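Local atomic coordinates of uncharacterized protein (Pseudomonas aeruginosa, PDB entry 6P8P), a protein that probably serves as a HORMA-domain component of a type III CBASS anti-phage system, helping to regulate a cGAS-like CD-NTase enzyme. Residues V25-Q30 and E89-E94; Q54-A59 and S103-K108; S6-S11 and R71-F76; E109-V114 and I125-L130. The protein carries 2 engineered substitutions. All blocks are in the same frame, centred on the assembly; numbering follows the deposited sequence.

Interaction 1. Residues V25-Q30 and E89-E94; sequences VELLTQ and EVLGFE
Leu27, in the last turns of helix 17-29, and Gln30 just after it pack against the irregular loop 89-94 in a contact that is apolar towards the sheet and polar on the other flank. It illustrates how a loop without regular structure can be fixed to a helix end, here largely by a leucine pair, an amide and a bridging water. The side chains of Leu27 and Leu91 meet nearly at a right angle, and CD1 of Leu91 rests against CG of Leu27 at 3.8 Å. With CG of Leu27 anti to the backbone N (chi1 -177°), its CD1 also reaches the carbonyl O of Glu89, 3.3 Å away.

Gln30 leaves the helix with positive phi and sends an extended side chain across to the loop. Its NE2 donates to the carbonyl O of Phe93 at 3.0 Å in a bent bond (144° at the hydrogen), with the donor tilted from the carbonyl plane. The same nitrogen gives a second bond to a water, which in turn accepts from Leu91 N at 3.1 Å and donates to Leu27 O at 2.7 Å. One solvent molecule thus joins the last helical turn to the loop backbone.

On the sheet side, Leu27 and Leu28 both touch Ile72 of strand 69-75, while Leu91 and Phe93 extend over Val5 of strand 4-10 and Thr70 of strand 69-75.

Interaction 2. Residues Q54-A59 and S103-K108; sequences QAPKSA and SLPCPK
Pro105, near the end of strand 101-106, is the residue on which the loop 54-59 settles, and the contact is made by van der Waals packing. Its ring points at the loop and meets three residues: CG of Pro105 lies 4.1 Å from Pro56 CB and 4.2 Å from Ala55 CB, while its CB touches Ala59 CB at 3.8 Å. The loop curls around the ring, so that residues at its beginning and its end reach the same proline. Farther along the strand, Pro107 makes a looser approach, its CD standing 4.4 Å from Ala55 CB.

Just before this loop, helix 44-52 ends in a Schellman motif, with Gln54 as the positive-phi residue. Ala55 N bonds back to Leu50 O and Gln54 N to Ile51 O, and Lys57 N then closes on Gln54 O. The methyl of Ala55 points toward the strand. The loop joins helix 44-52 to strand 61-64 and packs on strand 101-106, the antiparallel neighbour of 61-64 in the sheet.

Carbonyl groups meet carbon here, and no hydrogen bond crosses between the two segments. Ala59 O sits 3.3 Å from Pro105 CG. Pro105 O is buried beneath Ala55 CB at 3.3 Å and has no polar partner in the model. Outside the pair, Leu50 lies against Cys106 and Pro107, and the side chain of Pro107 comes to about 7 Å from a bound calcium ion.

Interaction 3. Residues S6-S11 and R71-F76; sequences SRTFRS and RIYCLF
Arg7 and Phe9 are paired with Ile72 and Cys74 and bond to the flanking Arg71, Tyr73 and Leu75, joining strands 4-10 and 69-75 as parallel neighbours in the mixed sheet of this HORMA-domain protein. Arg7 N donates to Arg71 O and Arg7 O accepts from Tyr73 N, each at 2.8 Å; Phe9 repeats the pattern between Tyr73 and Leu75, and Ser11 N closes the series on Leu75 O. The short strand axes differ by 26°, an everyday parallel twist.

On one face, Thr8 swings CG2 anti to the main-chain N and against Leu75, whose side chain crosses it at about a right angle. CG2 of Thr8 stands 3.3 Å from Leu75 CG, closer than usual for two carbons, so the packing there is tight. On the other face, CG2 of Ile72 approaches the Phe9 ring obliquely, 3.8 Å from its CD1.

Helix 17-29 covers this second face, with Ala23 and Leu27 on Phe9, Ile24 on Ile72 and Thr20 on Cys74. The guanidinium of Arg7 leads away from strand 69-75 to the 89-94 loop: NH1 donates to Ser6 O at 3.0 Å, the oxygen lying in the guanidinium plane, while NE and NH2 hold Glu89 O and Val90 O. Past the last strand bond, Ser11 OG is hydrogen-bonded to Thr20 OG1 of the covering helix and lies 3.4 Å from Phe76 CE1.

Interaction 4. Residues E109-V114 and I125-L130; sequences EQLGWV and IIARDL
The first turn of helix 111-119 lies over the end of strand 125-129, where the nearest CA atoms, those of Leu111 and Asp129, are 7.0 Å apart, a gap filled by side chains from the helix with no hydrogen bond across. Leu111 uses both of its methyls. Its CD2 comes down on Ala127 CB and on the carbonyl C of Arg128, each 3.9 Å away, whereas its CD1 reaches along the strand to Asp129 N at 3.8 Å. The first torsion of Leu111, chi1 -94°, is well off a staggered value, consistent with a somewhat strained fit.

One turn later, Val114 brings CG1 to Ala127 CB at 3.7 Å, so the small alanine takes methyls from two residues three apart on the helix. This is the packing of a beta-alpha-beta unit: strand 101-106 passes through the helix into the adjacent, parallel strand 125-129, and Cys106 of the first strand lies under Leu111 and Val114 as well. Leu118, farther along the helix, extends the same cover on Ala127.

The other branch of Val114 turns to its own helix neighbour. While CG1 stands anti to the amide N, CG2 falls over the centre of the Trp113 ring, 3.5 Å above its plane. The indole is itself fixed by NE1 of Trp113, which donates to Gln110 OE1 at 3.1 Å, nearly straight (166°), the acceptor sitting in the ring plane at the edge. Gln110 NE2 in turn bonds to Asp53 OD2 of the same chain, and both Gln110 and Trp113 pack on Ala52 of the second subunit.

Along the chain, interactions 1, 2 and 3 interleave, so each closes a loop that crosses the others, while interaction 4 follows once all three are complete. Interactions 2, 3 and 4 reach one mixed sheet ordered 4-10, 69-75, 61-64, 101-106, 125-129. Centres of interactions 2 and 4 are 9 Å apart, joined by backbone bonds of Leu104 to Ile126 and Arg128; those of interactions 2 and 3 are 11 Å apart, meeting at Pro56 and Cys74. Interaction 1 touches interaction 3 (centres 14 Å apart), while its centre is 24 Å from that of interaction 4. Helix 17-29 and loop 89-94 thus pack towards the 4-10 edge, the beta-alpha-beta unit at the other.

Interaction 1. Residues V25-Q30 and E89-E94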
loop_
_atom_site.group_PDB
_atom_site.type_symbol
_atom_site.label_atom_id
_atom_site.label_comp_id
_atom_site.label_asym_id
_atom_site.label_seq_id
_atom_site.Cartn_x
_atom_site.Cartn_y
_atom_site.Cartn_z
ATOM N N VAL A 25 10.478 1.020 11.255
ATOM C CA VAL A 25 11.233 -0.201 11.015
ATOM C C VAL A 25 12.599 -0.129 11.694
ATOM O O VAL A 25 13.075 -1.101 12.285
ATOM C CB VAL A 25 11.393 -0.432 9.508
ATOM C CG1 VAL A 25 12.337 -1.610 9.254
ATOM C CG2 VAL A 25 10.022 -0.681 8.850
ATOM N N GLU A 26 13.255 1.015 11.604
ATOM C CA GLU A 26 14.554 1.146 12.268
ATOM C C GLU A 26 14.421 1.023 13.790
ATOM O O GLU A 26 15.233 0.356 14.441
ATOM C CB GLU A 26 15.205 2.469 11.873
ATOM C CG GLU A 26 16.613 2.642 12.463
ATOM C CD GLU A 26 17.614 1.617 11.977
ATOM O OE1 GLU A 26 17.386 1.004 10.912
ATOM O OE2 GLU A 26 18.635 1.421 12.674
ATOM N N LEU A 27 13.388 1.643 14.367
ATOM C CA LEU A 27 13.148 1.511 15.797
ATOM C C LEU A 27 13.022 0.049 16.203
ATOM O O LEU A 27 13.585 -0.385 17.222
ATOM C CB LEU A 27 11.879 2.257 16.170
ATOM C CG LEU A 27 11.560 2.255 17.664
ATOM C CD1 LEU A 27 12.298 3.382 18.375
ATOM C CD2 LEU A 27 10.054 2.346 17.880
ATOM N N LEU A 28 12.318 -0.738 15.397
ATOM C CA LEU A 28 11.996 -2.104 15.787
ATOM C C LEU A 28 13.057 -3.124 15.435
ATOM O O LEU A 28 13.059 -4.199 16.040
ATOM C CB LEU A 28 10.680 -2.524 15.158
ATOM C CG LEU A 28 9.441 -1.798 15.652
ATOM C CD1 LEU A 28 8.207 -2.177 14.827
ATOM C CD2 LEU A 28 9.200 -2.086 17.125
ATOM N N THR A 29 13.956 -2.821 14.492
ATOM C CA THR A 29 14.942 -3.797 14.050
ATOM C C THR A 29 16.354 -3.429 14.433
ATOM O O THR A 29 17.206 -4.321 14.481
ATOM C CB THR A 29 14.891 -4.005 12.531
ATOM O OG1 THR A 29 15.192 -2.785 11.850
ATOM C CG2 THR A 29 13.516 -4.518 12.108
ATOM N N GLN A 30 16.624 -2.152 14.683
ATOM C CA GLN A 30 17.858 -1.732 15.362
ATOM C C GLN A 30 19.092 -2.152 14.567
ATOM O O GLN A 30 20.069 -2.649 15.117
ATOM C CB GLN A 30 17.910 -2.279 16.792
ATOM C CG GLN A 30 16.798 -1.752 17.697
ATOM C CD GLN A 30 16.739 -2.429 19.045
ATOM O OE1 GLN A 30 17.179 -3.574 19.204
ATOM N NE2 GLN A 30 16.179 -1.729 20.034
ATOM N N GLU A 89 12.547 7.793 21.167
ATOM C CA GLU A 89 13.727 7.251 21.818
ATOM C C GLU A 89 13.972 5.817 21.370
ATOM O O GLU A 89 13.040 5.048 21.119
ATOM C CB GLU A 89 13.558 7.277 23.349
ATOM C CG GLU A 89 13.707 8.637 23.980
ATOM C CD GLU A 89 13.311 8.650 25.456
ATOM O OE1 GLU A 89 12.754 9.677 25.904
ATOM O OE2 GLU A 89 13.549 7.631 26.155
ATOM N N VAL A 90 15.246 5.439 21.331
ATOM C CA VAL A 90 15.603 4.046 21.102
ATOM C C VAL A 90 15.016 3.167 22.195
ATOM O O VAL A 90 14.920 3.556 23.361
ATOM C CB VAL A 90 17.131 3.892 21.028
ATOM C CG1 VAL A 90 17.530 2.441 20.871
ATOM C CG2 VAL A 90 17.690 4.727 19.884
ATOM N N LEU A 91 14.628 1.964 21.813
ATOM C CA LEU A 91 14.038 1.015 22.740
ATOM C C LEU A 91 15.142 0.262 23.472
ATOM O O LEU A 91 16.140 -0.141 22.861
ATOM C CB LEU A 91 13.138 0.026 21.977
ATOM C CG LEU A 91 11.851 0.653 21.441
ATOM C CD1 LEU A 91 11.200 -0.295 20.432
ATOM C CD2 LEU A 91 10.857 0.981 22.523
ATOM N N GLY A 92 14.942 0.059 24.778
ATOM C CA GLY A 92 15.943 -0.593 25.603
ATOM C C GLY A 92 15.809 -2.104 25.681
ATOM O O GLY A 92 16.012 -2.687 26.751
ATOM N N PHE A 93 15.480 -2.742 24.552
ATOM C CA PHE A 93 15.314 -4.185 24.429
ATOM C C PHE A 93 15.225 -4.502 22.939
ATOM O O PHE A 93 15.070 -3.603 22.108
ATOM C CB PHE A 93 14.064 -4.678 25.159
ATOM C CG PHE A 93 12.795 -3.994 24.726
ATOM C CD1 PHE A 93 12.396 -2.808 25.298
ATOM C CD2 PHE A 93 11.998 -4.551 23.723
ATOM C CE1 PHE A 93 11.237 -2.162 24.889
ATOM C CE2 PHE A 93 10.838 -3.914 23.317
ATOM C CZ PHE A 93 10.454 -2.721 23.896
ATOM N N GLU A 94 15.331 -5.800 22.606
ATOM C CA GLU A 94 15.189 -6.264 21.222
ATOM C C GLU A 94 13.700 -6.394 20.893
ATOM O O GLU A 94 13.048 -7.343 21.346
ATOM C CB GLU A 94 15.909 -7.600 21.016
ATOM C CG GLU A 94 15.756 -8.171 19.596
ATOM C CD GLU A 94 16.471 -9.505 19.389
ATOM O OE1 GLU A 94 17.260 -9.907 20.268
ATOM O OE2 GLU A 94 16.263 -10.142 18.334
HETATM O O HOH W 1 15.100 0.968 18.942
#

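Interaction 2. Residues Q54-A59 and S103-K108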
loop_
_atom_site.group_PDB
_atom_site.type_symbol
_atom_site.label_atom_id
_atom_site.label_comp_id
_atom_site.label_asym_id
_atom_site.label_seq_id
_atom_site.Cartn_x
_atom_site.Cartn_y
_atom_site.Cartn_z
ATOM N N GLN A 54 -3.819 8.032 8.437
ATOM C CA GLN A 54 -3.753 8.395 9.869
ATOM C C GLN A 54 -4.304 7.302 10.768
ATOM O O GLN A 54 -4.736 7.559 11.908
ATOM C CB GLN A 54 -4.462 9.724 10.164
ATOM C CG GLN A 54 -3.920 10.884 9.353
ATOM C CD GLN A 54 -4.319 12.244 9.881
ATOM O OE1 GLN A 54 -5.035 12.365 10.873
ATOM N NE2 GLN A 54 -3.836 13.267 9.232
ATOM N N ALA A 55 -4.217 6.059 10.306
ATOM C CA ALA A 55 -4.708 4.962 11.128
ATOM C C ALA A 55 -4.016 4.900 12.479
ATOM O O ALA A 55 -4.700 4.570 13.464
ATOM C CB ALA A 55 -4.570 3.628 10.393
ATOM N N PRO A 56 -2.701 5.170 12.611
ATOM C CA PRO A 56 -2.081 5.068 13.939
ATOM C C PRO A 56 -2.186 6.330 14.794
ATOM O O PRO A 56 -1.436 6.471 15.764
ATOM C CB PRO A 56 -0.616 4.738 13.632
ATOM C CG PRO A 56 -0.532 4.475 12.131
ATOM C CD PRO A 56 -1.701 5.233 11.522
ATOM N N LYS A 57 -3.084 7.254 14.459
ATOM C CA LYS A 57 -3.200 8.454 15.276
ATOM C C LYS A 57 -3.756 8.120 16.658
ATOM O O LYS A 57 -3.274 8.641 17.677
ATOM C CB LYS A 57 -4.092 9.487 14.585
ATOM C CG LYS A 57 -4.231 10.787 15.391
ATOM C CD LYS A 57 -5.176 11.784 14.746
ATOM C CE LYS A 57 -5.460 12.930 15.726
ATOM N NZ LYS A 57 -6.183 14.075 15.118
ATOM N N SER A 58 -4.820 7.311 16.705
ATOM C CA SER A 58 -5.506 7.022 17.958
ATOM C C SER A 58 -5.540 5.542 18.302
ATOM O O SER A 58 -6.121 5.175 19.325
ATOM C CB SER A 58 -6.937 7.571 17.932
ATOM O OG SER A 58 -6.903 8.975 17.763
ATOM N N ALA A 59 -4.938 4.687 17.485
ATOM C CA ALA A 59 -4.888 3.268 17.686
ATOM C C ALA A 59 -3.443 2.913 17.343
ATOM O O ALA A 59 -2.993 3.216 16.239
ATOM C CB ALA A 59 -5.854 2.492 16.805
ATOM N N SER A 103 0.731 -5.779 14.897
ATOM C CA SER A 103 -0.683 -5.541 14.628
ATOM C C SER A 103 -0.848 -4.102 14.179
ATOM O O SER A 103 -0.612 -3.175 14.956
ATOM C CB SER A 103 -1.555 -5.824 15.851
ATOM O OG SER A 103 -2.893 -5.492 15.523
ATOM N N LEU A 104 -1.231 -3.928 12.933
ATOM C CA LEU A 104 -1.413 -2.617 12.342
ATOM C C LEU A 104 -2.864 -2.181 12.431
ATOM O O LEU A 104 -3.767 -2.939 12.019
ATOM C CB LEU A 104 -0.993 -2.649 10.874
ATOM C CG LEU A 104 0.374 -3.231 10.507
ATOM C CD1 LEU A 104 0.633 -3.065 9.022
ATOM C CD2 LEU A 104 1.486 -2.556 11.295
ATOM N N PRO A 105 -3.117 -0.953 12.886
ATOM C CA PRO A 105 -4.484 -0.435 12.895
ATOM C C PRO A 105 -4.943 -0.120 11.483
ATOM O O PRO A 105 -4.185 0.387 10.652
ATOM C CB PRO A 105 -4.390 0.831 13.776
ATOM C CG PRO A 105 -2.973 1.333 13.477
ATOM C CD PRO A 105 -2.135 0.058 13.306
ATOM N N CYS A 106 -6.218 -0.392 11.241
ATOM C CA CYS A 106 -6.776 -0.229 9.923
ATOM C C CYS A 106 -8.260 0.080 9.971
ATOM O O CYS A 106 -8.990 -0.581 10.708
ATOM C CB CYS A 106 -6.534 -1.517 9.129
ATOM S SG CYS A 106 -7.225 -1.544 7.437
ATOM N N PRO A 107 -8.723 1.061 9.209
ATOM C CA PRO A 107 -10.173 1.317 9.164
ATOM C C PRO A 107 -10.910 0.066 8.716
ATOM O O PRO A 107 -10.481 -0.625 7.799
ATOM C CB PRO A 107 -10.314 2.454 8.141
ATOM C CG PRO A 107 -8.948 3.005 7.932
ATOM C CD PRO A 107 -7.983 1.897 8.255
ATOM N N LYS A 108 -12.015 -0.242 9.395
ATOM C CA LYS A 108 -12.682 -1.517 9.161
ATOM C C LYS A 108 -13.023 -1.709 7.689
ATOM O O LYS A 108 -12.925 -2.831 7.178
ATOM C CB LYS A 108 -13.942 -1.626 10.021
ATOM C CG LYS A 108 -14.581 -3.020 10.020
ATOM C CD LYS A 108 -15.800 -3.080 10.968
ATOM C CE LYS A 108 -16.515 -4.422 10.842
ATOM N NZ LYS A 108 -17.860 -4.386 11.479
#

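Interaction 3. Residues S6-S11 and R71-F76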
loop_
_atom_site.group_PDB
_atom_site.type_symbol
_atom_site.label_atom_id
_atom_site.label_comp_id
_atom_site.label_asym_id
_atom_site.label_seq_id
_atom_site.Cartn_x
_atom_site.Cartn_y
_atom_site.Cartn_z
ATOM N N SER A 6 5.563 2.732 25.061
ATOM C CA SER A 6 4.952 3.387 23.906
ATOM C C SER A 6 5.926 4.372 23.280
ATOM O O SER A 6 6.850 4.885 23.931
ATOM C CB SER A 6 3.645 4.082 24.275
ATOM O OG SER A 6 3.860 5.401 24.687
ATOM N N ARG A 7 5.721 4.610 21.992
ATOM C CA ARG A 7 6.502 5.577 21.241
ATOM C C ARG A 7 5.520 6.336 20.358
ATOM O O ARG A 7 4.409 5.869 20.096
ATOM C CB ARG A 7 7.593 4.888 20.440
ATOM C CG ARG A 7 8.725 4.255 21.272
ATOM C CD ARG A 7 9.574 5.303 21.951
ATOM N NE ARG A 7 10.767 4.771 22.611
ATOM C CZ ARG A 7 10.791 4.296 23.850
ATOM N NH1 ARG A 7 9.682 4.242 24.571
ATOM N NH2 ARG A 7 11.935 3.852 24.360
ATOM N N THR A 8 5.918 7.541 19.962
ATOM C CA THR A 8 5.074 8.421 19.170
ATOM C C THR A 8 5.965 9.088 18.137
ATOM O O THR A 8 6.858 9.864 18.484
ATOM C CB THR A 8 4.349 9.456 20.030
ATOM O OG1 THR A 8 3.483 8.782 20.951
ATOM C CG2 THR A 8 3.541 10.369 19.159
ATOM N N PHE A 9 5.713 8.788 16.874
ATOM C CA PHE A 9 6.517 9.313 15.782
ATOM C C PHE A 9 5.820 10.455 15.064
ATOM O O PHE A 9 4.617 10.397 14.804
ATOM C CB PHE A 9 6.823 8.208 14.771
ATOM C CG PHE A 9 7.988 7.379 15.148
ATOM C CD1 PHE A 9 7.883 6.433 16.171
ATOM C CD2 PHE A 9 9.211 7.577 14.560
ATOM C CE1 PHE A 9 8.978 5.684 16.537
ATOM C CE2 PHE A 9 10.318 6.834 14.935
ATOM C CZ PHE A 9 10.199 5.890 15.914
ATOM N N ARG A 10 6.604 11.465 14.699
ATOM C CA ARG A 10 6.122 12.582 13.885
ATOM C C ARG A 10 5.961 12.137 12.429
ATOM O O ARG A 10 6.938 11.774 11.764
ATOM C CB ARG A 10 7.093 13.753 13.985
ATOM C CG ARG A 10 7.391 14.147 15.449
ATOM C CD ARG A 10 8.611 15.067 15.543
ATOM N NE ARG A 10 8.350 16.371 14.956
ATOM C CZ ARG A 10 9.272 17.317 14.811
ATOM N NH1 ARG A 10 10.514 17.076 15.183
ATOM N NH2 ARG A 10 8.957 18.486 14.273
ATOM N N SER A 11 4.731 12.188 11.931
ATOM C CA SER A 11 4.465 11.752 10.563
ATOM C C SER A 11 4.119 12.972 9.715
ATOM O O SER A 11 4.721 14.032 9.899
ATOM C CB SER A 11 3.366 10.693 10.556
ATOM O OG SER A 11 3.220 10.131 9.266
ATOM N N ARG A 71 3.899 -0.122 21.792
ATOM C CA ARG A 71 2.800 0.583 21.145
ATOM C C ARG A 71 3.354 1.807 20.431
ATOM O O ARG A 71 4.024 2.640 21.060
ATOM C CB ARG A 71 1.758 1.010 22.188
ATOM C CG ARG A 71 0.963 -0.130 22.753
ATOM C CD ARG A 71 0.037 0.328 23.898
ATOM N NE ARG A 71 -0.807 -0.771 24.346
ATOM C CZ ARG A 71 -1.620 -0.711 25.395
ATOM N NH1 ARG A 71 -1.699 0.403 26.109
ATOM N NH2 ARG A 71 -2.347 -1.765 25.731
ATOM N N ILE A 72 3.080 1.936 19.127
ATOM C CA ILE A 72 3.621 3.061 18.373
ATOM C C ILE A 72 2.477 3.877 17.807
ATOM O O ILE A 72 1.690 3.371 17.003
ATOM C CB ILE A 72 4.566 2.611 17.246
ATOM C CG1 ILE A 72 5.655 1.711 17.805
ATOM C CG2 ILE A 72 5.159 3.825 16.560
ATOM C CD1 ILE A 72 6.427 0.936 16.802
ATOM N N TYR A 73 2.414 5.138 18.201
ATOM C CA TYR A 73 1.475 6.101 17.668
ATOM C C TYR A 73 2.178 7.023 16.684
ATOM O O TYR A 73 3.394 7.175 16.697
ATOM C CB TYR A 73 0.863 6.945 18.771
ATOM C CG TYR A 73 -0.054 6.180 19.696
ATOM C CD1 TYR A 73 0.434 5.565 20.838
ATOM C CD2 TYR A 73 -1.412 6.072 19.416
ATOM C CE1 TYR A 73 -0.430 4.864 21.695
ATOM C CE2 TYR A 73 -2.269 5.400 20.253
ATOM C CZ TYR A 73 -1.773 4.786 21.380
ATOM O OH TYR A 73 -2.654 4.122 22.205
ATOM N N CYS A 74 1.394 7.639 15.822
ATOM C CA CYS A 74 1.900 8.650 14.907
ATOM C C CYS A 74 1.176 9.964 15.134
ATOM O O CYS A 74 -0.022 9.961 15.391
ATOM C CB CYS A 74 1.689 8.239 13.431
ATOM S SG CYS A 74 2.762 6.875 12.927
ATOM N N LEU A 75 1.911 11.066 15.012
ATOM C CA LEU A 75 1.390 12.422 15.072
ATOM C C LEU A 75 1.273 12.994 13.666
ATOM O O LEU A 75 2.133 12.744 12.815
ATOM C CB LEU A 75 2.324 13.299 15.895
ATOM C CG LEU A 75 2.513 12.915 17.352
ATOM C CD1 LEU A 75 3.688 13.697 17.891
ATOM C CD2 LEU A 75 1.250 13.200 18.126
ATOM N N PHE A 76 0.242 13.810 13.440
ATOM C CA PHE A 76 -0.021 14.379 12.137
ATOM C C PHE A 76 -0.292 15.869 12.273
ATOM O O PHE A 76 -0.541 16.387 13.368
ATOM C CB PHE A 76 -1.213 13.667 11.465
ATOM C CG PHE A 76 -0.970 12.209 11.256
ATOM C CD1 PHE A 76 -0.311 11.758 10.125
ATOM C CD2 PHE A 76 -1.381 11.294 12.194
ATOM C CE1 PHE A 76 -0.047 10.406 9.960
ATOM C CE2 PHE A 76 -1.139 9.939 12.024
ATOM C CZ PHE A 76 -0.459 9.497 10.887
#

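Interaction 4. Residues E109-V114 and I125-L130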
loop_
_atom_site.group_PDB
_atom_site.type_symbol
_atom_site.label_atom_id
_atom_site.label_comp_id
_atom_site.label_asym_id
_atom_site.label_seq_id
_atom_site.Cartn_x
_atom_site.Cartn_y
_atom_site.Cartn_z
ATOM N N GLU A 109 -13.381 -0.628 6.989
ATOM C CA GLU A 109 -13.801 -0.746 5.596
ATOM C C GLU A 109 -12.657 -1.150 4.673
ATOM O O GLU A 109 -12.911 -1.659 3.575
ATOM C CB GLU A 109 -14.416 0.569 5.094
ATOM C CG GLU A 109 -13.483 1.762 5.011
ATOM C CD GLU A 109 -14.010 2.840 4.054
ATOM O OE1 GLU A 109 -13.725 4.040 4.264
ATOM O OE2 GLU A 109 -14.717 2.484 3.085
ATOM N N GLN A 110 -11.407 -0.931 5.080
ATOM C CA GLN A 110 -10.261 -1.329 4.270
ATOM C C GLN A 110 -9.669 -2.664 4.700
ATOM O O GLN A 110 -8.701 -3.117 4.100
ATOM C CB GLN A 110 -9.201 -0.228 4.309
ATOM C CG GLN A 110 -9.688 1.097 3.665
ATOM C CD GLN A 110 -8.564 2.077 3.363
ATOM O OE1 GLN A 110 -7.804 1.919 2.390
ATOM N NE2 GLN A 110 -8.454 3.105 4.199
ATOM N N LEU A 111 -10.226 -3.318 5.717
ATOM C CA LEU A 111 -9.555 -4.491 6.251
ATOM C C LEU A 111 -9.468 -5.600 5.218
ATOM O O LEU A 111 -8.522 -6.394 5.221
ATOM C CB LEU A 111 -10.291 -5.028 7.480
ATOM C CG LEU A 111 -9.866 -4.590 8.847
ATOM C CD1 LEU A 111 -10.776 -5.335 9.887
ATOM C CD2 LEU A 111 -8.415 -4.840 9.104
ATOM N N GLY A 112 -10.483 -5.724 4.375
ATOM C CA GLY A 112 -10.493 -6.778 3.377
ATOM C C GLY A 112 -9.255 -6.753 2.510
ATOM O O GLY A 112 -8.516 -7.740 2.425
ATOM N N TRP A 113 -8.988 -5.612 1.874
ATOM C CA TRP A 113 -7.829 -5.554 0.994
ATOM C C TRP A 113 -6.533 -5.542 1.793
ATOM O O TRP A 113 -5.553 -6.180 1.394
ATOM C CB TRP A 113 -7.936 -4.357 0.039
ATOM C CG TRP A 113 -7.421 -3.011 0.472
ATOM C CD1 TRP A 113 -8.167 -1.930 0.874
ATOM C CD2 TRP A 113 -6.054 -2.577 0.463
ATOM N NE1 TRP A 113 -7.329 -0.868 1.146
ATOM C CE2 TRP A 113 -6.035 -1.245 0.906
ATOM C CE3 TRP A 113 -4.843 -3.201 0.152
ATOM C CZ2 TRP A 113 -4.850 -0.512 1.014
ATOM C CZ3 TRP A 113 -3.687 -2.473 0.247
ATOM C CH2 TRP A 113 -3.694 -1.154 0.698
ATOM N N VAL A 114 -6.527 -4.881 2.947
ATOM C CA VAL A 114 -5.286 -4.772 3.707
ATOM C C VAL A 114 -4.854 -6.128 4.231
ATOM O O VAL A 114 -3.673 -6.467 4.170
ATOM C CB VAL A 114 -5.457 -3.738 4.826
ATOM C CG1 VAL A 114 -4.305 -3.837 5.808
ATOM C CG2 VAL A 114 -5.529 -2.367 4.218
ATOM N N ILE A 125 2.749 -10.214 10.588
ATOM C CA ILE A 125 2.248 -8.848 10.509
ATOM C C ILE A 125 0.797 -8.934 10.081
ATOM O O ILE A 125 0.501 -9.409 8.980
ATOM C CB ILE A 125 3.050 -7.983 9.532
ATOM C CG1 ILE A 125 4.516 -7.940 9.923
ATOM C CG2 ILE A 125 2.430 -6.553 9.457
ATOM C CD1 ILE A 125 5.396 -7.483 8.772
ATOM N N ILE A 126 -0.102 -8.450 10.930
ATOM C CA ILE A 126 -1.532 -8.514 10.672
ATOM C C ILE A 126 -2.127 -7.130 10.894
ATOM O O ILE A 126 -1.476 -6.224 11.411
ATOM C CB ILE A 126 -2.227 -9.564 11.553
ATOM C CG1 ILE A 126 -2.017 -9.248 13.035
ATOM C CG2 ILE A 126 -1.666 -10.951 11.246
ATOM C CD1 ILE A 126 -2.729 -10.213 13.978
ATOM N N ALA A 127 -3.383 -6.980 10.488
ATOM C CA ALA A 127 -4.125 -5.750 10.668
ATOM C C ALA A 127 -5.380 -6.008 11.487
ATOM O O ALA A 127 -5.973 -7.087 11.442
ATOM C CB ALA A 127 -4.501 -5.143 9.314
ATOM N N ARG A 128 -5.787 -4.995 12.212
ATOM C CA ARG A 128 -7.011 -5.043 12.994
ATOM C C ARG A 128 -7.835 -3.788 12.784
ATOM O O ARG A 128 -7.301 -2.727 12.466
ATOM C CB ARG A 128 -6.711 -5.187 14.504
ATOM C CG ARG A 128 -6.114 -3.944 15.073
ATOM C CD ARG A 128 -5.704 -4.105 16.545
ATOM N NE ARG A 128 -5.461 -2.797 17.157
ATOM C CZ ARG A 128 -4.320 -2.114 17.049
ATOM N NH1 ARG A 128 -3.296 -2.625 16.363
ATOM N NH2 ARG A 128 -4.213 -0.918 17.599
ATOM N N ASP A 129 -9.155 -3.926 12.967
ATOM C CA ASP A 129 -10.072 -2.799 13.070
ATOM C C ASP A 129 -9.581 -1.814 14.111
ATOM O O ASP A 129 -9.388 -2.169 15.276
ATOM C CB ASP A 129 -11.459 -3.353 13.434
ATOM C CG ASP A 129 -12.497 -2.273 13.729
ATOM O OD1 ASP A 129 -12.189 -1.069 13.718
ATOM O OD2 ASP A 129 -13.652 -2.662 13.993
ATOM N N LEU A 130 -9.356 -0.570 13.687
ATOM C CA LEU A 130 -8.723 0.390 14.578
ATOM C C LEU A 130 -9.635 0.843 15.713
ATOM O O LEU A 130 -9.173 1.589 16.587
ATOM C CB LEU A 130 -8.212 1.604 13.789
ATOM C CG LEU A 130 -9.179 2.434 12.959
ATOM C CD1 LEU A 130 -10.073 3.313 13.802
ATOM C CD2 LEU A 130 -8.363 3.305 11.974
#